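Local coordinates for protein pseudouridylate synthase RPUSD4, mitochondrial (Homo sapiens, PDB 5UBA) that isomerises uridine to pseudouridine in several mitochondrial RNAs, including 16S ribosomal RNA, whose modification is needed for assembly into a functional mitochondrial ribosome, at residues A[214-217]-A[218-221]; A[221-224]-A[225-228]. All coordinates share one frame; numbering follows the deposited sequence. Where two conformers were deposited one is given.

Contact 1: A[214-217]-A[218-221]. With CA (calcium ion), chain E.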
ATOM      1  N   LEU A 214      -7.202  -0.716  -9.015  1.00 13.72           N
ATOM      2  CA  LEU A 214      -8.622  -0.419  -8.950  1.00 14.10           C
ATOM      3  C   LEU A 214      -8.850   0.684  -7.911  1.00 14.07           C
ATOM      4  O   LEU A 214      -8.383   0.561  -6.771  1.00 14.70           O
ATOM      5  CB  LEU A 214      -9.425  -1.652  -8.560  1.00 14.41           C
ATOM      6  CG  LEU A 214     -10.943  -1.483  -8.442  1.00 14.26           C
ATOM      7  CD1 LEU A 214     -11.586  -1.090  -9.762  1.00 15.38           C
ATOM      8  CD2 LEU A 214     -11.547  -2.777  -7.935  1.00 15.42           C
ATOM      9  N   GLY A 215      -9.517   1.758  -8.316  1.00 14.35           N
ATOM     10  CA  GLY A 215      -9.747   2.878  -7.428  1.00 14.83           C
ATOM     11  C   GLY A 215      -8.691   3.940  -7.454  1.00 14.55           C
ATOM     12  O   GLY A 215      -8.810   4.902  -6.739  1.00 15.09           O
ATOM     13  N   ASP A 216      -7.647   3.775  -8.275  1.00 14.92           N
ATOM     14  CA  ASP A 216      -6.587   4.765  -8.329  1.00 14.37           C
ATOM     15  C   ASP A 216      -6.941   5.891  -9.304  1.00 15.51           C
ATOM     16  O   ASP A 216      -6.431   5.949 -10.410  1.00 17.00           O
ATOM     17  CB  ASP A 216      -5.231   4.145  -8.681  1.00 15.14           C
ATOM     18  CG  ASP A 216      -4.090   5.046  -8.298  1.00 16.28           C
ATOM     19  OD1 ASP A 216      -4.311   6.268  -8.094  1.00 15.73           O
ATOM     20  OD2 ASP A 216      -2.964   4.529  -8.118  1.00 17.02           O
ATOM     21  N   HIS A 217      -7.793   6.779  -8.837  1.00 14.84           N
ATOM     22  CA  HIS A 217      -8.231   7.885  -9.688  1.00 15.68           C
ATOM     23  C   HIS A 217      -7.063   8.775 -10.063  1.00 16.20           C
ATOM     24  O   HIS A 217      -6.923   9.175 -11.261  1.00 17.84           O
ATOM     25  CB  HIS A 217      -9.365   8.625  -8.997  1.00 15.84           C
ATOM     26  CG  HIS A 217     -10.427   7.690  -8.548  1.00 15.44           C
ATOM     27  ND1 HIS A 217     -11.125   6.907  -9.433  1.00 15.43           N
ATOM     28  CD2 HIS A 217     -10.799   7.288  -7.312  1.00 15.48           C
ATOM     29  CE1 HIS A 217     -11.948   6.121  -8.765  1.00 15.30           C
ATOM     30  NE2 HIS A 217     -11.748   6.312  -7.470  1.00 15.44           N
ATOM     31  N   LYS A 218      -6.168   9.037  -9.109  1.00 16.11           N
ATOM     32  CA  LYS A 218      -5.028   9.928  -9.317  1.00 18.43           C
ATOM     33  C   LYS A 218      -4.120   9.464 -10.442  1.00 18.84           C
ATOM     34  O   LYS A 218      -3.709  10.259 -11.297  1.00 18.01           O
ATOM     35  CB  LYS A 218      -4.235  10.068  -8.015  1.00 20.21           C
ATOM     36  CG  LYS A 218      -2.974  10.922  -8.126  1.00 21.97           C
ATOM     37  CD  LYS A 218      -2.247  11.072  -6.811  1.00 25.40           C
ATOM     38  CE  LYS A 218      -2.963  12.002  -5.845  1.00 28.17           C
ATOM     39  NZ  LYS A 218      -2.253  11.976  -4.535  1.00 32.12           N
ATOM     40  N   TYR A 219      -3.799   8.181 -10.459  1.00 17.60           N
ATOM     41  CA  TYR A 219      -2.828   7.678 -11.417  1.00 19.12           C
ATOM     42  C   TYR A 219      -3.401   6.996 -12.657  1.00 19.84           C
ATOM     43  O   TYR A 219      -2.629   6.405 -13.423  1.00 24.00           O
ATOM     44  CB  TYR A 219      -1.815   6.806 -10.665  1.00 18.91           C
ATOM     45  CG  TYR A 219      -0.943   7.609  -9.711  1.00 19.78           C
ATOM     46  CD1 TYR A 219      -0.084   8.608 -10.183  1.00 21.12           C
ATOM     47  CD2 TYR A 219      -0.968   7.395  -8.339  1.00 18.80           C
ATOM     48  CE1 TYR A 219       0.723   9.335  -9.318  1.00 22.25           C
ATOM     49  CE2 TYR A 219      -0.173   8.112  -7.472  1.00 20.58           C
ATOM     50  CZ  TYR A 219       0.686   9.074  -7.951  1.00 20.87           C
ATOM     51  OH  TYR A 219       1.469   9.801  -7.080  1.00 25.28           O
ATOM     52  N   SER A 220      -4.708   7.128 -12.901  0.70 18.25           N
ATOM     53  CA  SER A 220      -5.367   6.521 -14.062  0.70 18.36           C
ATOM     54  C   SER A 220      -5.698   7.522 -15.185  0.70 20.51           C
ATOM     55  O   SER A 220      -6.088   8.687 -14.932  0.70 19.98           O
ATOM     56  CB  SER A 220      -6.642   5.803 -13.631  0.70 18.51           C
ATOM     57  OG  SER A 220      -6.376   4.698 -12.780  0.70 18.22           O
ATOM     58  N   ASP A 221      -5.543   7.036 -16.420  1.00 22.02           N
ATOM     59  CA  ASP A 221      -5.988   7.732 -17.632  1.00 23.17           C
ATOM     60  C   ASP A 221      -5.306   9.069 -17.881  1.00 23.12           C
ATOM     61  O   ASP A 221      -5.862   9.926 -18.585  1.00 24.43           O
ATOM     62  CB  ASP A 221      -7.527   7.858 -17.620  1.00 24.39           C
ATOM     63  CG  ASP A 221      -8.206   6.571 -17.200  1.00 25.06           C
ATOM     64  OD1 ASP A 221      -7.992   5.542 -17.877  1.00 26.87           O
ATOM     65  OD2 ASP A 221      -8.923   6.561 -16.170  1.00 24.21           O
TER
HETATM   66 CA    CA E 404      -7.709   9.770 -13.329  1.00 26.59          CA
HETATM   67  O   HOH W   1      -9.185   9.108 -15.001  1.00 25.44           O
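H217 and S220 are the ends of a type I beta turn that supplies half of the protein ligands of a calcium site. The closing bond, S220 N to H217 O, is weak at 3.4 Å, but both end carbonyls reach the metal: H217 O at 2.3 Å and S220 O at 2.5 Å, with N223 O, A226 O and a water completing the five ligands seen. D216, centre of an inverse gamma turn, leads into this turn and grips it with two groups. With CG anti to the backbone N (chi1 -161°), its carboxylate swings alongside the turn, and OD1 accepts Y219 N at 3.1 Å, the donor standing 63° out of the carboxylate plane. The backbone O of D216 receives S220 OG at 2.7 Å in the conformer described, a bond that is less certain because the serine has two. All this belongs to a loop of the RluA-type catalytic domain, packed on helix 200-209, whose R202 forms a salt bridge with D216 OD1. Meanwhile D216 OD2 lies at the edge of the Y219 ring, 3.5 Å from CD2, the two planes 83° apart. Exchanging D216 for an alanine would probably leave Y219 N without this acceptor and R202 without this negative mate. K218 CG covers one ring face of Y219, 3.9 Å above the plane, and Y219 OH bonds H199; the side chains of Y219 and D83, by similarity the active-site aspartate, are about 8 Å apart.

Contact 2: A[221-224]-A[225-228]. With CA (calcium ion), chain E.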
ATOM      1  N   ASP A 221      -5.543   7.036 -16.420  1.00 22.02           N
ATOM      2  CA  ASP A 221      -5.988   7.732 -17.632  1.00 23.17           C
ATOM      3  C   ASP A 221      -5.306   9.069 -17.881  1.00 23.12           C
ATOM      4  O   ASP A 221      -5.862   9.926 -18.585  1.00 24.43           O
ATOM      5  CB  ASP A 221      -7.527   7.858 -17.620  1.00 24.39           C
ATOM      6  CG  ASP A 221      -8.206   6.571 -17.200  1.00 25.06           C
ATOM      7  OD1 ASP A 221      -7.992   5.542 -17.877  1.00 26.87           O
ATOM      8  OD2 ASP A 221      -8.923   6.561 -16.170  1.00 24.21           O
ATOM      9  N   TRP A 222      -4.082   9.238 -17.368  1.00 24.60           N
ATOM     10  CA  TRP A 222      -3.307  10.470 -17.558  1.00 25.19           C
ATOM     11  C   TRP A 222      -4.094  11.729 -17.213  1.00 25.52           C
ATOM     12  O   TRP A 222      -3.982  12.762 -17.886  1.00 26.71           O
ATOM     13  CB  TRP A 222      -2.778  10.526 -19.001  1.00 28.95           C
ATOM     14  CG  TRP A 222      -1.990   9.307 -19.361  1.00 33.76           C
ATOM     15  CD1 TRP A 222      -2.471   8.158 -19.915  1.00 36.58           C
ATOM     16  CD2 TRP A 222      -0.585   9.091 -19.141  1.00 39.22           C
ATOM     17  NE1 TRP A 222      -1.453   7.246 -20.074  1.00 39.60           N
ATOM     18  CE2 TRP A 222      -0.285   7.790 -19.612  1.00 39.11           C
ATOM     19  CE3 TRP A 222       0.450   9.880 -18.621  1.00 41.69           C
ATOM     20  CZ2 TRP A 222       1.015   7.249 -19.575  1.00 41.22           C
ATOM     21  CZ3 TRP A 222       1.749   9.342 -18.581  1.00 44.64           C
ATOM     22  CH2 TRP A 222       2.011   8.036 -19.060  1.00 42.99           C
ATOM     23  N   ASN A 223      -4.893  11.638 -16.146  1.00 22.80           N
ATOM     24  CA  ASN A 223      -5.645  12.775 -15.651  1.00 21.06           C
ATOM     25  C   ASN A 223      -5.906  12.577 -14.170  1.00 20.35           C
ATOM     26  O   ASN A 223      -6.786  11.789 -13.803  1.00 19.75           O
ATOM     27  CB  ASN A 223      -6.978  12.950 -16.390  1.00 21.57           C
ATOM     28  CG  ASN A 223      -7.682  14.225 -15.965  1.00 21.01           C
ATOM     29  OD1 ASN A 223      -7.348  14.801 -14.938  1.00 22.29           O
ATOM     30  ND2 ASN A 223      -8.632  14.688 -16.774  1.00 21.48           N
ATOM     31  N   ARG A 224      -5.140  13.302 -13.351  0.50 20.13           N
ATOM     32  CA  ARG A 224      -5.147  13.175 -11.897  0.50 20.82           C
ATOM     33  C   ARG A 224      -6.420  13.701 -11.240  0.50 19.97           C
ATOM     34  O   ARG A 224      -6.674  13.434 -10.064  0.50 18.67           O
ATOM     35  CB  ARG A 224      -3.919  13.892 -11.330  0.50 22.08           C
ATOM     36  CG  ARG A 224      -2.608  13.248 -11.764  0.50 22.49           C
ATOM     37  CD  ARG A 224      -1.396  14.163 -11.661  0.50 23.41           C
ATOM     38  NE  ARG A 224      -0.192  13.390 -11.959  0.50 25.21           N
ATOM     39  CZ  ARG A 224       0.662  12.935 -11.049  0.50 25.95           C
ATOM     40  NH1 ARG A 224       0.482  13.191  -9.760  0.50 27.49           N
ATOM     41  NH2 ARG A 224       1.714  12.231 -11.439  0.50 26.16           N
ATOM     42  N   LEU A 225      -7.215  14.462 -11.992  1.00 19.09           N
ATOM     43  CA  LEU A 225      -8.479  15.028 -11.477  1.00 20.74           C
ATOM     44  C   LEU A 225      -9.700  14.225 -11.851  1.00 19.60           C
ATOM     45  O   LEU A 225     -10.774  14.431 -11.257  1.00 21.92           O
ATOM     46  CB  LEU A 225      -8.649  16.471 -11.970  1.00 21.63           C
ATOM     47  CG  LEU A 225      -7.575  17.466 -11.538  1.00 23.66           C
ATOM     48  CD1 LEU A 225      -7.837  18.807 -12.215  1.00 24.89           C
ATOM     49  CD2 LEU A 225      -7.496  17.665 -10.035  1.00 25.80           C
ATOM     50  N   ALA A 226      -9.567  13.313 -12.791  1.00 18.91           N
ATOM     51  CA  ALA A 226     -10.680  12.543 -13.308  1.00 19.46           C
ATOM     52  C   ALA A 226     -10.797  11.171 -12.647  1.00 19.22           C
ATOM     53  O   ALA A 226      -9.770  10.523 -12.344  1.00 18.33           O
ATOM     54  CB  ALA A 226     -10.543  12.406 -14.805  1.00 20.87           C
ATOM     55  N   PRO A 227     -12.030  10.692 -12.446  1.00 18.87           N
ATOM     56  CA  PRO A 227     -12.216   9.334 -11.938  1.00 19.57           C
ATOM     57  C   PRO A 227     -11.683   8.278 -12.888  1.00 19.19           C
ATOM     58  O   PRO A 227     -11.665   8.475 -14.124  1.00 19.58           O
ATOM     59  CB  PRO A 227     -13.739   9.201 -11.795  1.00 19.86           C
ATOM     60  CG  PRO A 227     -14.268  10.574 -11.850  1.00 21.57           C
ATOM     61  CD  PRO A 227     -13.318  11.367 -12.695  1.00 19.83           C
ATOM     62  N   GLN A 228     -11.188   7.179 -12.339  1.00 18.00           N
ATOM     63  CA  GLN A 228     -10.707   6.071 -13.149  1.00 18.61           C
ATOM     64  C   GLN A 228     -11.782   5.578 -14.121  1.00 19.92           C
ATOM     65  O   GLN A 228     -12.918   5.347 -13.726  1.00 21.89           O
ATOM     66  CB  GLN A 228     -10.269   4.945 -12.218  1.00 18.43           C
ATOM     67  CG  GLN A 228      -9.781   3.708 -12.889  1.00 18.57           C
ATOM     68  CD  GLN A 228      -9.261   2.713 -11.881  1.00 18.29           C
ATOM     69  OE1 GLN A 228     -10.024   2.190 -11.055  1.00 17.25           O
ATOM     70  NE2 GLN A 228      -7.976   2.459 -11.932  1.00 18.53           N
TER
HETATM   71 CA    CA E 404      -7.709   9.770 -13.329  1.00 26.59          CA
HETATM   72  O   HOH W   1      -9.185   9.108 -15.001  1.00 25.44           O
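N223 and A226, first and last residues of a type I beta turn, each turn a backbone carbonyl onto the calcium ion, N223 O at 2.3 Å and A226 O at 2.4 Å. H217 O, S220 O and a water supply the other ligands seen. The turn's own bond, A226 N to N223 O, is weak at 3.3 Å, and a side chain adds to the closure: with CG anti to the backbone N (chi1 -174°), N223 sends OD1 over to L225 N at 3.0 Å. This is an Asx turn laid over the beta turn, its N-H...O angle 152° and the donor tilted 33° from the carbonyl plane of the amide. The same amide packs on the methyl of A226, whose CB is 3.6 Å from N223 CG. The metal-bound water forms the next layer. It donates to D221 OD2 at 2.8 Å and to P227 O at 2.7 Å, joining the two limbs of the loop, where the chain doubles back. D221 OD2 itself rests 3.5 Å from Q228 CA and accepts the backbone N of K229, which restrains the position of OD2. Farther out, the buried amide of Q228 reaches back to G215 N and to I213 O. With both its donor contacts spent on D221 and P227, the water is oriented to offer its oxygen to the metal; the four protein ligands are uncharged carbonyls, so the second-shell D221 is likely to offset part of the calcium charge through that water.

How the contacts relate
After helix 200-209 the chain enters 214-217, where the backbone of L214 bonds I118 of strand 112-120. Contact 1 closes the first turn; D221 is shared, ending it and opening contact 2, which closes the second turn before helix 232-238. The two are consecutive and neither nests in the other, their centres about 6 Å apart, and both turns converge on one calcium ion and its water. Q228, at the far end, folds back over the start: NE2 probably bonds S220 OG, and its backbone N is held by H217 ND1. Metal and glutamine thus fasten 214-228 onto itself, beside helix 200-209 and the central sheet.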